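Local coordinates for protein nicotinate phosphoribosyltransferase (Vibrio cholerae, PDB 4HL7) that probably catalyses the ATP-dependent formation of nicotinate D-ribonucleotide from nicotinate and 5-phospho-alpha-D-ribose 1-diphosphate, the entry of nicotinate into NAD(+) biosynthesis, at residues L55-Q60 with S140-R145; K168-R173 with Q331-C336; E253-L256 with G261-A264. All blocks are in the same frame, centred on the assembly; numbering follows the deposited sequence.

The three contacts sit far apart in a single chain and none touches another. Contact 1 packs a helix of the N-terminal region, beside the antiparallel sheet, against helix 131-147. The next helix in sequence, 155-174, carries the first half of contact 2, although the two contact centres are 37 Å apart. Segment 331-336 of contact 2 and both segments of contact 3 lie in the parallel-stranded region, of a TIM-barrel family; contact 3, its centre 32 Å from that of contact 2, is nested in the chain loop contact 2 closes. Contacts 1 and 3, with centres 36 Å apart, flank the chain's centre on opposite sides. In contact 3, Trp255 meets Trp234 of helix 232-241, which begins at His232, the predicted phosphohistidine, unmodified here.

Contact 1 of 3, residues L55-Q60 with S140-R145; sequences LDAIRQ and SEVRSR
Val142 reaches out from helix 131-147 and sets one methyl, CG1, against two neighbours on helix 52-64. Ala57 meets it at a slant, methyl beside methyl, with CB 3.8 Å from Val142 CG1. Ile58 comes in from the flank, and here it is the methylene that touches: CG1 of Ile58 lies 4.0 Å from Val142 CG1, and the two branched side chains run obliquely past each other. Val142 puts CG1 forward by holding it opposite its own backbone N (chi1 166°), which leaves CG2 beside that N. In Ile58 the CG1 branch lies beside the backbone N (chi1 -68°), which puts it against Val142. The backbones lie close, 6.6 Å between the CA atoms of Ile58 and Val142, consistent with the small side chain at Ala57. No hydrogen bond crosses between the two segments, so the join is purely apolar. One turn along helix 131-147, Arg145 grips Glu141 side-on, NE and NH2 both 2.8 Å from OE1 of Glu141 and both approaching from the same face of the carboxylate; OE2 of Glu141 takes the backbone N-H of Ser192. Leu54 and Glu61 extend the helix 52-64 surface around Val142, while Gln146 touches Ala57. Ile58 also touches Val139 of helix 131-147 and Met106 of strand 104-109, an outermost strand of the antiparallel sheet, so it sits where both helices and the strand meet.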
loop_
_atom_site.group_PDB
_atom_site.type_symbol
_atom_site.label_atom_id
_atom_site.label_comp_id
_atom_site.label_asym_id
_atom_site.label_seq_id
_atom_site.Cartn_x
_atom_site.Cartn_y
_atom_site.Cartn_z
ATOM N N LEU A 55 -5.821 -9.331 20.708
ATOM C CA LEU A 55 -4.996 -10.435 20.266
ATOM C C LEU A 55 -5.828 -11.721 20.068
ATOM O O LEU A 55 -5.644 -12.381 19.066
ATOM C CB LEU A 55 -3.797 -10.579 21.216
ATOM C CG LEU A 55 -2.653 -11.567 21.033
ATOM C CD1 LEU A 55 -2.051 -11.457 19.653
ATOM C CD2 LEU A 55 -1.592 -11.351 22.113
ATOM N N ASP A 56 -6.818 -12.013 20.939
ATOM C CA ASP A 56 -7.662 -13.248 20.775
ATOM C C ASP A 56 -8.430 -13.361 19.449
ATOM O O ASP A 56 -8.312 -14.389 18.730
ATOM C CB ASP A 56 -8.631 -13.468 21.950
ATOM C CG ASP A 56 -8.119 -14.493 22.974
ATOM O OD1 ASP A 56 -7.002 -15.032 22.809
ATOM O OD2 ASP A 56 -8.842 -14.758 23.963
ATOM N N ALA A 57 -9.205 -12.321 19.113
ATOM C CA ALA A 57 -9.976 -12.321 17.862
ATOM C C ALA A 57 -9.090 -12.159 16.634
ATOM O O ALA A 57 -9.388 -12.702 15.565
ATOM C CB ALA A 57 -11.083 -11.255 17.876
ATOM N N ILE A 58 -7.978 -11.469 16.782
ATOM C CA ILE A 58 -7.071 -11.399 15.664
ATOM C C ILE A 58 -6.539 -12.805 15.359
ATOM O O ILE A 58 -6.466 -13.210 14.210
ATOM C CB ILE A 58 -5.934 -10.418 15.925
ATOM C CG1 ILE A 58 -6.517 -9.018 15.970
ATOM C CG2 ILE A 58 -4.854 -10.528 14.846
ATOM C CD1 ILE A 58 -5.537 -7.964 16.465
ATOM N N ARG A 59 -6.212 -13.570 16.408
ATOM C CA ARG A 59 -5.640 -14.915 16.207
ATOM C C ARG A 59 -6.614 -15.754 15.459
ATOM O O ARG A 59 -6.253 -16.514 14.570
ATOM C CB ARG A 59 -5.420 -15.561 17.549
ATOM C CG ARG A 59 -4.074 -16.164 17.736
ATOM C CD ARG A 59 -3.908 -16.306 19.230
ATOM N NE ARG A 59 -2.561 -15.977 19.596
ATOM C CZ ARG A 59 -2.231 -15.441 20.750
ATOM N NH1 ARG A 59 -3.169 -15.154 21.637
ATOM N NH2 ARG A 59 -0.960 -15.183 20.990
ATOM N N GLN A 60 -7.882 -15.615 15.821
ATOM C CA GLN A 60 -8.901 -16.457 15.250
ATOM C C GLN A 60 -9.046 -16.151 13.758
ATOM O O GLN A 60 -9.185 -17.052 12.937
ATOM C CB GLN A 60 -10.217 -16.267 16.000
ATOM C CG GLN A 60 -11.388 -16.996 15.375
ATOM C CD GLN A 60 -12.634 -16.850 16.217
ATOM O OE1 GLN A 60 -12.635 -16.121 17.214
ATOM N NE2 GLN A 60 -13.698 -17.551 15.837
ATOM N N SER A 140 -7.376 -3.912 11.808
ATOM C CA SER A 140 -8.293 -2.761 11.748
ATOM C C SER A 140 -9.713 -3.068 12.119
ATOM O O SER A 140 -10.268 -2.430 13.047
ATOM C CB SER A 140 -8.223 -2.042 10.374
ATOM O OG SER A 140 -8.921 -0.801 10.479
ATOM N N GLU A 141 -10.311 -4.049 11.442
ATOM C CA GLU A 141 -11.716 -4.372 11.657
ATOM C C GLU A 141 -12.038 -5.025 13.020
ATOM O O GLU A 141 -13.140 -4.807 13.560
ATOM C CB GLU A 141 -12.297 -5.208 10.506
ATOM C CG GLU A 141 -13.788 -5.441 10.740
ATOM C CD GLU A 141 -14.565 -5.859 9.530
ATOM O OE1 GLU A 141 -15.717 -6.310 9.734
ATOM O OE2 GLU A 141 -14.045 -5.782 8.400
ATOM N N VAL A 142 -11.154 -5.905 13.513
ATOM C CA VAL A 142 -11.336 -6.446 14.849
ATOM C C VAL A 142 -11.402 -5.323 15.876
ATOM O O VAL A 142 -12.310 -5.286 16.743
ATOM C CB VAL A 142 -10.232 -7.457 15.196
ATOM C CG1 VAL A 142 -10.227 -7.768 16.688
ATOM C CG2 VAL A 142 -10.445 -8.735 14.391
ATOM N N ARG A 143 -10.521 -4.348 15.717
ATOM C CA ARG A 143 -10.516 -3.192 16.611
ATOM C C ARG A 143 -11.840 -2.414 16.501
ATOM O O ARG A 143 -12.410 -2.005 17.512
ATOM C CB ARG A 143 -9.305 -2.299 16.284
ATOM C CG ARG A 143 -9.095 -1.134 17.231
ATOM C CD ARG A 143 -9.579 0.175 16.605
ATOM N NE ARG A 143 -8.999 1.358 17.265
ATOM C CZ ARG A 143 -9.059 2.593 16.773
ATOM N NH1 ARG A 143 -9.681 2.825 15.617
ATOM N NH2 ARG A 143 -8.467 3.593 17.421
ATOM N N SER A 144 -12.316 -2.201 15.278
ATOM C CA SER A 144 -13.620 -1.594 15.085
ATOM C C SER A 144 -14.721 -2.352 15.801
ATOM O O SER A 144 -15.480 -1.747 16.561
ATOM C CB SER A 144 -13.977 -1.442 13.596
ATOM O OG SER A 144 -12.964 -0.662 12.930
ATOM N N ARG A 145 -14.809 -3.672 15.555
ATOM C CA ARG A 145 -15.819 -4.533 16.213
ATOM C C ARG A 145 -15.740 -4.506 17.707
ATOM O O ARG A 145 -16.804 -4.597 18.411
ATOM C CB ARG A 145 -15.652 -5.975 15.719
ATOM C CG ARG A 145 -16.142 -6.114 14.305
ATOM C CD ARG A 145 -15.600 -7.381 13.655
ATOM N NE ARG A 145 -16.088 -7.507 12.273
ATOM C CZ ARG A 145 -16.846 -8.494 11.826
ATOM N NH1 ARG A 145 -17.283 -9.431 12.674
ATOM N NH2 ARG A 145 -17.207 -8.521 10.539
#

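Contact 2 of 3, residues K168-R173 with Q331-C336; sequences KAEIER and QALELC
Segments 168-173 and 331-336, both helical, have their nearest CA atoms at Ile171 and Leu333, 7.7 Å apart. Leu333 does all the touching from its side, dividing its two methyls between neighbours on the other helix. CD1 goes to the aliphatic root of Glu170, lying 3.5 Å from its CB. CD2 meets Ile171 along the ethyl branch, 3.6 Å from Ile171 CG1 and a little farther from the terminal methyl; these two side chains cross at about a right angle. The CG1 branch of Ile171 sits beside the backbone N (chi1 -80°), which brings CG1 up to the leucine, while CD1 turns across it. Glu170 begins by pointing at helix 329-339 but kinks at chi2 (-63°), which carries its carboxylate away from Leu333. There Arg173 takes it side-on with two nitrogens, one for each oxygen: NE of Arg173 to OE1 of Glu170 at 2.8 Å, nearly straight at 166°, and NH2 of Arg173 to the syn lone pair of Glu170 OE2 at 2.9 Å. Arg174 adds a salt bridge to OE2. Leu167 and Arg174 also touch Leu333, and Phe179 and Trp209 lie against Ile171. Chemically the join is apolar, with no hydrogen bond between the segments: Glu170 lends only its CB to the leucine, while its charge is balanced within its own helix, an arrangement that would probably keep the carboxylate ionised.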
loop_
_atom_site.group_PDB
_atom_site.type_symbol
_atom_site.label_atom_id
_atom_site.label_comp_id
_atom_site.label_asym_id
_atom_site.label_seq_id
_atom_site.Cartn_x
_atom_site.Cartn_y
_atom_site.Cartn_z
ATOM N N LYS A 168 -17.309 18.467 -5.254
ATOM C CA LYS A 168 -18.020 18.870 -6.496
ATOM C C LYS A 168 -18.116 20.422 -6.612
ATOM O O LYS A 168 -17.792 21.032 -7.695
ATOM C CB LYS A 168 -19.428 18.266 -6.527
ATOM C CG LYS A 168 -19.467 16.789 -6.940
ATOM C CD LYS A 168 -20.907 16.248 -6.770
ATOM C CE LYS A 168 -21.239 15.194 -7.809
ATOM N NZ LYS A 168 -22.316 14.247 -7.363
ATOM N N ALA A 169 -18.461 21.046 -5.486
ATOM C CA ALA A 169 -18.660 22.477 -5.410
ATOM C C ALA A 169 -17.373 23.215 -5.738
ATOM O O ALA A 169 -17.384 24.180 -6.531
ATOM C CB ALA A 169 -19.205 22.884 -4.037
ATOM N N GLU A 170 -16.270 22.776 -5.147
ATOM C CA GLU A 170 -14.959 23.347 -5.420
ATOM C C GLU A 170 -14.435 23.069 -6.815
ATOM O O GLU A 170 -13.831 23.963 -7.429
ATOM C CB GLU A 170 -13.913 22.920 -4.352
ATOM C CG GLU A 170 -14.107 23.677 -3.040
ATOM C CD GLU A 170 -13.906 25.172 -3.196
ATOM O OE1 GLU A 170 -14.907 25.897 -3.427
ATOM O OE2 GLU A 170 -12.746 25.636 -3.130
ATOM N N ILE A 171 -14.744 21.891 -7.355
ATOM C CA ILE A 171 -14.377 21.554 -8.732
ATOM C C ILE A 171 -15.069 22.481 -9.734
ATOM O O ILE A 171 -14.403 23.014 -10.620
ATOM C CB ILE A 171 -14.606 20.061 -9.024
ATOM C CG1 ILE A 171 -13.409 19.265 -8.434
ATOM C CG2 ILE A 171 -14.647 19.757 -10.538
ATOM C CD1 ILE A 171 -13.647 17.739 -8.480
ATOM N N GLU A 172 -16.362 22.719 -9.510
ATOM C CA GLU A 172 -17.154 23.636 -10.358
ATOM C C GLU A 172 -16.622 25.053 -10.221
ATOM O O GLU A 172 -16.352 25.710 -11.207
ATOM C CB GLU A 172 -18.646 23.556 -9.974
ATOM C CG GLU A 172 -19.625 24.288 -10.906
ATOM N N ARG A 173 -16.486 25.537 -8.980
ATOM C CA ARG A 173 -16.029 26.907 -8.752
ATOM C C ARG A 173 -14.687 27.236 -9.375
ATOM O O ARG A 173 -14.524 28.300 -9.950
ATOM C CB ARG A 173 -16.052 27.249 -7.256
ATOM C CG ARG A 173 -15.580 28.656 -6.893
ATOM C CD ARG A 173 -15.757 28.939 -5.395
ATOM N NE ARG A 173 -14.653 28.423 -4.580
ATOM C CZ ARG A 173 -13.453 28.992 -4.501
ATOM N NH1 ARG A 173 -13.212 30.104 -5.193
ATOM N NH2 ARG A 173 -12.499 28.471 -3.721
ATOM N N GLN A 331 -6.285 18.800 -0.296
ATOM C CA GLN A 331 -4.911 18.608 -0.799
ATOM C C GLN A 331 -4.899 18.194 -2.320
ATOM O O GLN A 331 -4.073 18.667 -3.127
ATOM C CB GLN A 331 -4.235 17.518 0.015
ATOM C CG GLN A 331 -3.776 17.897 1.435
ATOM C CD GLN A 331 -3.018 16.710 2.106
ATOM O OE1 GLN A 331 -1.980 16.286 1.629
ATOM N NE2 GLN A 331 -3.574 16.172 3.181
ATOM N N ALA A 332 -5.825 17.337 -2.687
ATOM C CA ALA A 332 -5.857 16.800 -4.041
ATOM C C ALA A 332 -6.181 17.949 -5.007
ATOM O O ALA A 332 -5.482 18.127 -6.031
ATOM C CB ALA A 332 -6.866 15.688 -4.142
ATOM N N LEU A 333 -7.172 18.784 -4.635
ATOM C CA LEU A 333 -7.553 19.897 -5.563
ATOM C C LEU A 333 -6.407 20.872 -5.773
ATOM O O LEU A 333 -6.215 21.414 -6.873
ATOM C CB LEU A 333 -8.832 20.597 -5.117
ATOM C CG LEU A 333 -10.107 19.735 -5.127
ATOM C CD1 LEU A 333 -11.368 20.536 -4.678
ATOM C CD2 LEU A 333 -10.355 19.023 -6.465
ATOM N N GLU A 334 -5.660 21.152 -4.717
ATOM C CA GLU A 334 -4.464 21.999 -4.821
ATOM C C GLU A 334 -3.448 21.418 -5.811
ATOM O O GLU A 334 -2.791 22.168 -6.598
ATOM C CB GLU A 334 -3.801 22.145 -3.439
ATOM C CG GLU A 334 -2.655 23.122 -3.407
ATOM C CD GLU A 334 -1.940 23.161 -2.056
ATOM O OE1 GLU A 334 -1.254 24.180 -1.840
ATOM O OE2 GLU A 334 -2.042 22.188 -1.243
ATOM N N LEU A 335 -3.255 20.107 -5.732
ATOM C CA LEU A 335 -2.321 19.416 -6.643
ATOM C C LEU A 335 -2.875 19.456 -8.062
ATOM O O LEU A 335 -2.084 19.622 -9.011
ATOM C CB LEU A 335 -2.057 17.977 -6.158
ATOM C CG LEU A 335 -1.040 18.032 -5.000
ATOM C CD1 LEU A 335 -1.069 16.695 -4.239
ATOM C CD2 LEU A 335 0.379 18.325 -5.450
ATOM N N CYS A 336 -4.217 19.331 -8.199
ATOM C CA CYS A 336 -4.858 19.444 -9.544
ATOM C C CYS A 336 -4.487 20.762 -10.229
ATOM O O CYS A 336 -4.115 20.770 -11.395
ATOM C CB CYS A 336 -6.366 19.391 -9.447
ATOM S SG CYS A 336 -7.043 17.754 -9.066
#

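Contact 3 of 3, residues E253-L256 with G261-A264; sequences ERWL and GMLA
A single hydrogen bond ties Trp255, near the end of helix 247-258, to the loop that follows it. The indole NE1 of Trp255 donates to the backbone O of Leu263 over 3.2 Å, with an N-H...O angle of 158°. The acceptor lies at the edge of the indole, near its plane, while the donor stands tilted from the carbonyl plane. With chi1 at -173° the indole lies opposite the backbone N, and chi2 of -98° then sets the rotation that brings its NE1 edge to the loop. The bond gives the buried indole nitrogen its partner.

Apolar contacts lie beside it. Met262, present as selenomethionine, brings its CG near both CZ2 (3.8 Å) and NE1 of Trp255, the two atoms bonded to CE2; the side chains cross at a slant, and a bend at chi2 turns SE away from the indole. At the pyrrole end, CB of Ala264 is 4.0 Å from Trp255 CD1. The same methyl also meets Leu256, whose CD2 lies 4.1 Å from Ala264 CB, so the alanine touches two successive residues of the helix.

Around this contact, Trp234 meets the Trp255 ring edge-to-face. Tyr288 touches Trp255, Leu256 and Ala264, while Leu256 also packs on helix 282-287. Ala264 bonds through its backbone N to Asp289 just before strand 265-267, an outermost strand of the parallel sheet; the contact thus joins the last part of helix 247-258 to the loop leading into that strand.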
loop_
_atom_site.group_PDB
_atom_site.type_symbol
_atom_site.label_atom_id
_atom_site.label_comp_id
_atom_site.label_asym_id
_atom_site.label_seq_id
_atom_site.Cartn_x
_atom_site.Cartn_y
_atom_site.Cartn_z
ATOM N N GLU A 253 14.089 -2.897 -13.778
ATOM C CA GLU A 253 14.190 -3.699 -14.968
ATOM C C GLU A 253 13.375 -4.977 -14.866
ATOM O O GLU A 253 12.722 -5.384 -15.822
ATOM C CB GLU A 253 15.695 -4.014 -15.221
ATOM C CG GLU A 253 16.434 -2.714 -15.553
ATOM C CD GLU A 253 17.919 -2.955 -15.680
ATOM O OE1 GLU A 253 18.402 -3.861 -15.012
ATOM O OE2 GLU A 253 18.575 -2.232 -16.432
ATOM N N ARG A 254 13.431 -5.639 -13.722
ATOM C CA ARG A 254 12.825 -6.960 -13.602
ATOM C C ARG A 254 11.304 -6.872 -13.525
ATOM O O ARG A 254 10.629 -7.818 -13.871
ATOM C CB ARG A 254 13.354 -7.677 -12.377
ATOM C CG ARG A 254 14.773 -8.172 -12.673
ATOM C CD ARG A 254 15.096 -9.478 -11.996
ATOM N NE ARG A 254 15.853 -10.353 -12.910
ATOM C CZ ARG A 254 16.216 -11.592 -12.617
ATOM N NH1 ARG A 254 15.931 -12.088 -11.417
ATOM N NH2 ARG A 254 16.900 -12.326 -13.509
ATOM N N TRP A 255 10.753 -5.745 -13.077
ATOM C CA TRP A 255 9.289 -5.600 -13.151
ATOM C C TRP A 255 8.832 -5.709 -14.610
ATOM O O TRP A 255 7.841 -6.340 -14.935
ATOM C CB TRP A 255 8.834 -4.248 -12.559
ATOM C CG TRP A 255 7.332 -4.135 -12.476
ATOM C CD1 TRP A 255 6.439 -3.499 -13.349
ATOM C CD2 TRP A 255 6.489 -4.810 -11.500
ATOM N NE1 TRP A 255 5.108 -3.706 -12.916
ATOM C CE2 TRP A 255 5.109 -4.440 -11.786
ATOM C CE3 TRP A 255 6.749 -5.631 -10.416
ATOM C CZ2 TRP A 255 4.041 -4.916 -11.017
ATOM C CZ3 TRP A 255 5.662 -6.071 -9.638
ATOM C CH2 TRP A 255 4.357 -5.705 -9.936
ATOM N N LEU A 256 9.565 -5.038 -15.499
ATOM C CA LEU A 256 9.260 -5.048 -16.937
ATOM C C LEU A 256 9.415 -6.448 -17.582
ATOM O O LEU A 256 8.679 -6.794 -18.479
ATOM C CB LEU A 256 10.170 -4.066 -17.655
ATOM C CG LEU A 256 9.939 -2.594 -17.191
ATOM C CD1 LEU A 256 10.922 -1.665 -17.944
ATOM C CD2 LEU A 256 8.480 -2.037 -17.234
ATOM N N GLY A 261 2.968 -6.503 -20.340
ATOM C CA GLY A 261 2.448 -5.147 -20.405
ATOM C C GLY A 261 1.750 -4.678 -19.141
ATOM O O GLY A 261 0.947 -3.761 -19.220
HETATM N N MSE A 262 2.054 -5.311 -17.986
HETATM C CA MSE A 262 1.468 -4.888 -16.689
HETATM C C MSE A 262 1.692 -3.400 -16.481
HETATM O O MSE A 262 2.796 -2.886 -16.720
HETATM C CB MSE A 262 2.083 -5.717 -15.546
HETATM C CG MSE A 262 1.760 -5.338 -14.073
HETATM SE SE MSE A 262 -0.171 -5.723 -13.885
HETATM C CE MSE A 262 -0.242 -7.752 -13.871
ATOM N N LEU A 263 0.659 -2.710 -15.983
ATOM C CA LEU A 263 0.872 -1.318 -15.469
ATOM C C LEU A 263 2.175 -1.205 -14.651
ATOM O O LEU A 263 2.486 -2.031 -13.772
ATOM C CB LEU A 263 -0.331 -0.842 -14.685
ATOM C CG LEU A 263 -0.311 0.600 -14.112
ATOM C CD1 LEU A 263 -0.466 1.579 -15.279
ATOM C CD2 LEU A 263 -1.446 0.739 -13.113
ATOM N N ALA A 264 2.961 -0.187 -14.972
ATOM C CA ALA A 264 4.236 0.003 -14.352
ATOM C C ALA A 264 4.310 1.393 -13.789
ATOM O O ALA A 264 4.574 2.379 -14.538
ATOM C CB ALA A 264 5.341 -0.225 -15.348
#